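Local coordinates for protein catechol 2,3-dioxygenase (Pseudomonas sp. KL28, PDB 3HQ0) that probably catalyses the iron-dependent extradiol cleavage of catechol by molecular oxygen to (2Z,4E)-2-hydroxy-6-oxohexa-2,4-dienoate and works as a homotetramer, at residues V14-L19 / S262-E267. Sequence-based numbering, arbitrary orientation.
With FE (Fe (III) ion), chain E.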
ATOM      1  N   VAL A  14     -16.464 -15.016 -23.695  1.00 20.67           N
ATOM      2  CA  VAL A  14     -17.197 -15.734 -22.676  1.00 20.59           C
ATOM      3  C   VAL A  14     -18.692 -15.640 -22.926  1.00 19.57           C
ATOM      4  O   VAL A  14     -19.171 -14.658 -23.481  1.00 18.57           O
ATOM      5  CB  VAL A  14     -16.861 -15.148 -21.283  1.00 21.22           C
ATOM      6  CG1 VAL A  14     -17.712 -15.799 -20.210  1.00 22.90           C
ATOM      7  CG2 VAL A  14     -15.369 -15.348 -20.995  1.00 21.78           C
ATOM      8  N   ARG A  15     -19.410 -16.671 -22.503  1.00 20.18           N
ATOM      9  CA  ARG A  15     -20.857 -16.746 -22.668  1.00 22.90           C
ATOM     10  C   ARG A  15     -21.585 -16.290 -21.415  1.00 23.36           C
ATOM     11  O   ARG A  15     -21.300 -16.768 -20.320  1.00 20.88           O
ATOM     12  CB  ARG A  15     -21.291 -18.182 -22.957  1.00 21.27           C
ATOM     13  CG  ARG A  15     -20.652 -18.831 -24.165  1.00 21.12           C
ATOM     14  CD  ARG A  15     -21.366 -20.132 -24.474  1.00 20.80           C
ATOM     15  NE  ARG A  15     -21.147 -21.147 -23.448  1.00 21.35           N
ATOM     16  CZ  ARG A  15     -20.047 -21.885 -23.359  1.00 21.23           C
ATOM     17  NH1 ARG A  15     -19.073 -21.716 -24.238  1.00 23.01           N
ATOM     18  NH2 ARG A  15     -19.922 -22.789 -22.399  1.00 24.36           N
ATOM     19  N   VAL A  16     -22.541 -15.381 -21.588  1.00 25.20           N
ATOM     20  CA  VAL A  16     -23.336 -14.885 -20.469  1.00 28.05           C
ATOM     21  C   VAL A  16     -24.818 -15.205 -20.707  1.00 28.60           C
ATOM     22  O   VAL A  16     -25.315 -15.048 -21.818  1.00 29.34           O
ATOM     23  CB  VAL A  16     -23.145 -13.368 -20.301  1.00 27.18           C
ATOM     24  CG1 VAL A  16     -21.734 -13.091 -19.826  1.00 28.80           C
ATOM     25  CG2 VAL A  16     -23.390 -12.664 -21.623  1.00 26.80           C
ATOM     26  N   LEU A  17     -25.511 -15.663 -19.666  1.00 31.26           N
ATOM     27  CA  LEU A  17     -26.928 -16.025 -19.770  1.00 32.86           C
ATOM     28  C   LEU A  17     -27.851 -14.872 -20.125  1.00 34.41           C
ATOM     29  O   LEU A  17     -28.907 -15.083 -20.723  1.00 34.85           O
ATOM     30  CB  LEU A  17     -27.421 -16.663 -18.468  1.00 33.58           C
ATOM     31  CG  LEU A  17     -26.935 -18.074 -18.133  1.00 34.47           C
ATOM     32  CD1 LEU A  17     -27.198 -18.989 -19.316  1.00 35.49           C
ATOM     33  CD2 LEU A  17     -25.460 -18.056 -17.807  1.00 36.02           C
ATOM     34  N   ASN A  18     -27.465 -13.659 -19.741  1.00 35.13           N
ATOM     35  CA  ASN A  18     -28.260 -12.473 -20.032  1.00 35.33           C
ATOM     36  C   ASN A  18     -27.330 -11.370 -20.505  1.00 35.98           C
ATOM     37  O   ASN A  18     -26.594 -10.781 -19.717  1.00 36.87           O
ATOM     38  CB  ASN A  18     -29.025 -12.025 -18.787  1.00 35.97           C
ATOM     39  CG  ASN A  18     -29.823 -10.762 -19.021  1.00 35.56           C
ATOM     40  OD1 ASN A  18     -29.266  -9.674 -19.128  1.00 35.86           O
ATOM     41  ND2 ASN A  18     -31.137 -10.905 -19.120  1.00 38.07           N
ATOM     42  N   LEU A  19     -27.370 -11.093 -21.802  1.00 36.19           N
ATOM     43  CA  LEU A  19     -26.508 -10.085 -22.399  1.00 36.85           C
ATOM     44  C   LEU A  19     -26.595  -8.716 -21.740  1.00 37.80           C
ATOM     45  O   LEU A  19     -25.584  -8.029 -21.607  1.00 37.83           O
ATOM     46  CB  LEU A  19     -26.813  -9.947 -23.896  1.00 38.11           C
ATOM     47  CG  LEU A  19     -25.947  -8.966 -24.697  1.00 39.02           C
ATOM     48  CD1 LEU A  19     -24.496  -9.423 -24.663  1.00 38.83           C
ATOM     49  CD2 LEU A  19     -26.441  -8.885 -26.130  1.00 38.42           C
ATOM     50  N   SER A 262     -23.711 -14.426 -14.655  1.00 23.82           N
ATOM     51  CA  SER A 262     -24.009 -15.655 -15.389  1.00 23.51           C
ATOM     52  C   SER A 262     -23.288 -16.839 -14.763  1.00 24.21           C
ATOM     53  O   SER A 262     -23.533 -17.998 -15.121  1.00 23.00           O
ATOM     54  CB  SER A 262     -23.576 -15.524 -16.850  1.00 25.59           C
ATOM     55  OG  SER A 262     -24.272 -14.482 -17.512  1.00 28.56           O
ATOM     56  N   GLY A 263     -22.389 -16.551 -13.829  1.00 22.90           N
ATOM     57  CA  GLY A 263     -21.653 -17.618 -13.185  1.00 21.72           C
ATOM     58  C   GLY A 263     -20.267 -17.851 -13.758  1.00 21.36           C
ATOM     59  O   GLY A 263     -19.687 -18.916 -13.561  1.00 22.04           O
ATOM     60  N   ASN A 264     -19.743 -16.878 -14.493  1.00 21.18           N
ATOM     61  CA  ASN A 264     -18.401 -17.002 -15.041  1.00 21.75           C
ATOM     62  C   ASN A 264     -17.467 -16.462 -13.959  1.00 20.75           C
ATOM     63  O   ASN A 264     -17.615 -15.324 -13.529  1.00 19.27           O
ATOM     64  CB  ASN A 264     -18.245 -16.155 -16.307  1.00 21.20           C
ATOM     65  CG  ASN A 264     -19.082 -16.668 -17.462  1.00 22.46           C
ATOM     66  OD1 ASN A 264     -19.859 -15.922 -18.061  1.00 20.90           O
ATOM     67  ND2 ASN A 264     -18.915 -17.940 -17.788  1.00 21.57           N
ATOM     68  N   ARG A 265     -16.525 -17.280 -13.505  1.00 19.66           N
ATOM     69  CA  ARG A 265     -15.592 -16.830 -12.476  1.00 18.63           C
ATOM     70  C   ARG A 265     -14.452 -16.022 -13.101  1.00 17.46           C
ATOM     71  O   ARG A 265     -13.908 -16.388 -14.141  1.00 17.09           O
ATOM     72  CB  ARG A 265     -15.004 -18.022 -11.715  1.00 17.68           C
ATOM     73  CG  ARG A 265     -14.005 -17.613 -10.647  1.00 17.64           C
ATOM     74  CD  ARG A 265     -13.160 -18.771 -10.138  1.00 15.35           C
ATOM     75  NE  ARG A 265     -13.867 -19.689  -9.246  1.00 16.76           N
ATOM     76  CZ  ARG A 265     -14.232 -20.928  -9.571  1.00 19.90           C
ATOM     77  NH1 ARG A 265     -13.968 -21.410 -10.778  1.00 16.64           N
ATOM     78  NH2 ARG A 265     -14.843 -21.698  -8.676  1.00 18.40           N
ATOM     79  N   PHE A 266     -14.112 -14.903 -12.477  1.00 15.92           N
ATOM     80  CA  PHE A 266     -13.013 -14.085 -12.961  1.00 14.87           C
ATOM     81  C   PHE A 266     -12.123 -13.781 -11.764  1.00 14.06           C
ATOM     82  O   PHE A 266     -12.538 -13.971 -10.619  1.00 14.25           O
ATOM     83  CB  PHE A 266     -13.535 -12.788 -13.586  1.00 13.31           C
ATOM     84  CG  PHE A 266     -14.266 -11.904 -12.617  1.00 16.85           C
ATOM     85  CD1 PHE A 266     -13.612 -10.854 -11.982  1.00 17.10           C
ATOM     86  CD2 PHE A 266     -15.609 -12.126 -12.336  1.00 14.58           C
ATOM     87  CE1 PHE A 266     -14.296 -10.033 -11.076  1.00 17.14           C
ATOM     88  CE2 PHE A 266     -16.294 -11.316 -11.439  1.00 17.56           C
ATOM     89  CZ  PHE A 266     -15.637 -10.268 -10.809  1.00 17.67           C
ATOM     90  N   GLU A 267     -10.901 -13.331 -12.025  1.00 13.16           N
ATOM     91  CA  GLU A 267      -9.972 -13.003 -10.944  1.00 13.33           C
ATOM     92  C   GLU A 267      -9.424 -11.588 -11.081  1.00 13.07           C
ATOM     93  O   GLU A 267      -9.173 -11.118 -12.187  1.00 12.78           O
ATOM     94  CB  GLU A 267      -8.792 -13.986 -10.925  1.00 16.07           C
ATOM     95  CG  GLU A 267      -7.568 -13.483 -10.142  1.00 15.04           C
ATOM     96  CD  GLU A 267      -6.383 -14.437 -10.207  1.00 15.81           C
ATOM     97  OE1 GLU A 267      -6.076 -14.925 -11.303  1.00 17.38           O
ATOM     98  OE2 GLU A 267      -5.752 -14.691  -9.166  1.00 15.84           O
TER
HETATM   99 FE    FE E 310      -5.344 -16.814 -12.142  1.00 23.09          FE
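The carboxamide of Asn264 is the flat group that meets the other segment, and Val14 and the carbonyl of Arg15 are its neighbours there. The side chains of Val14 and Asn264 run against each other from facing sides, and CG1 of Val14 lies 3.2 Å from CG of Asn264. That methyl stands anti to its own backbone N (chi1 175°), which carries it to the amide. Arg15 O lies 3.6 Å from CG of Asn264. The carbonyl O of Asn264 sits in plane at the edge of the Phe266 ring.

Ser262 accepts a hydrogen bond from the other segment. Leu17 N donates to Ser262 OG at 2.8 Å, with a bent N-H...O angle of 133°. Ser262 OG also rests against Val16, 3.2 Å from Val16 CB. The end of the Leu17 side chain comes in to the same serine: Leu17 CD2 packs tightly on Ser262 CB at 3.3 Å.

Arg15 turns its guanidinium group away, to Asp67 and the carbonyl of Thr63. Asn18 caps the helix that follows, its OD1 accepting from Glu21 N. Glu267 lies beyond the touching residues. Its OE1 binds the iron at 2.2 Å, beside His154 and His216, and Ser218 and Thr255 hydrogen-bond its carboxylate.

The contact joins the end of strand 9-16, in the N-terminal sheet, to the turn that leads into strand 265-270 of the C-terminal sheet. Such pairing of two vicinal oxygen chelate domains, with a two-histidine, one-glutamate iron site in the C-terminal one, is characteristic of the extradiol ring-cleavage dioxygenases.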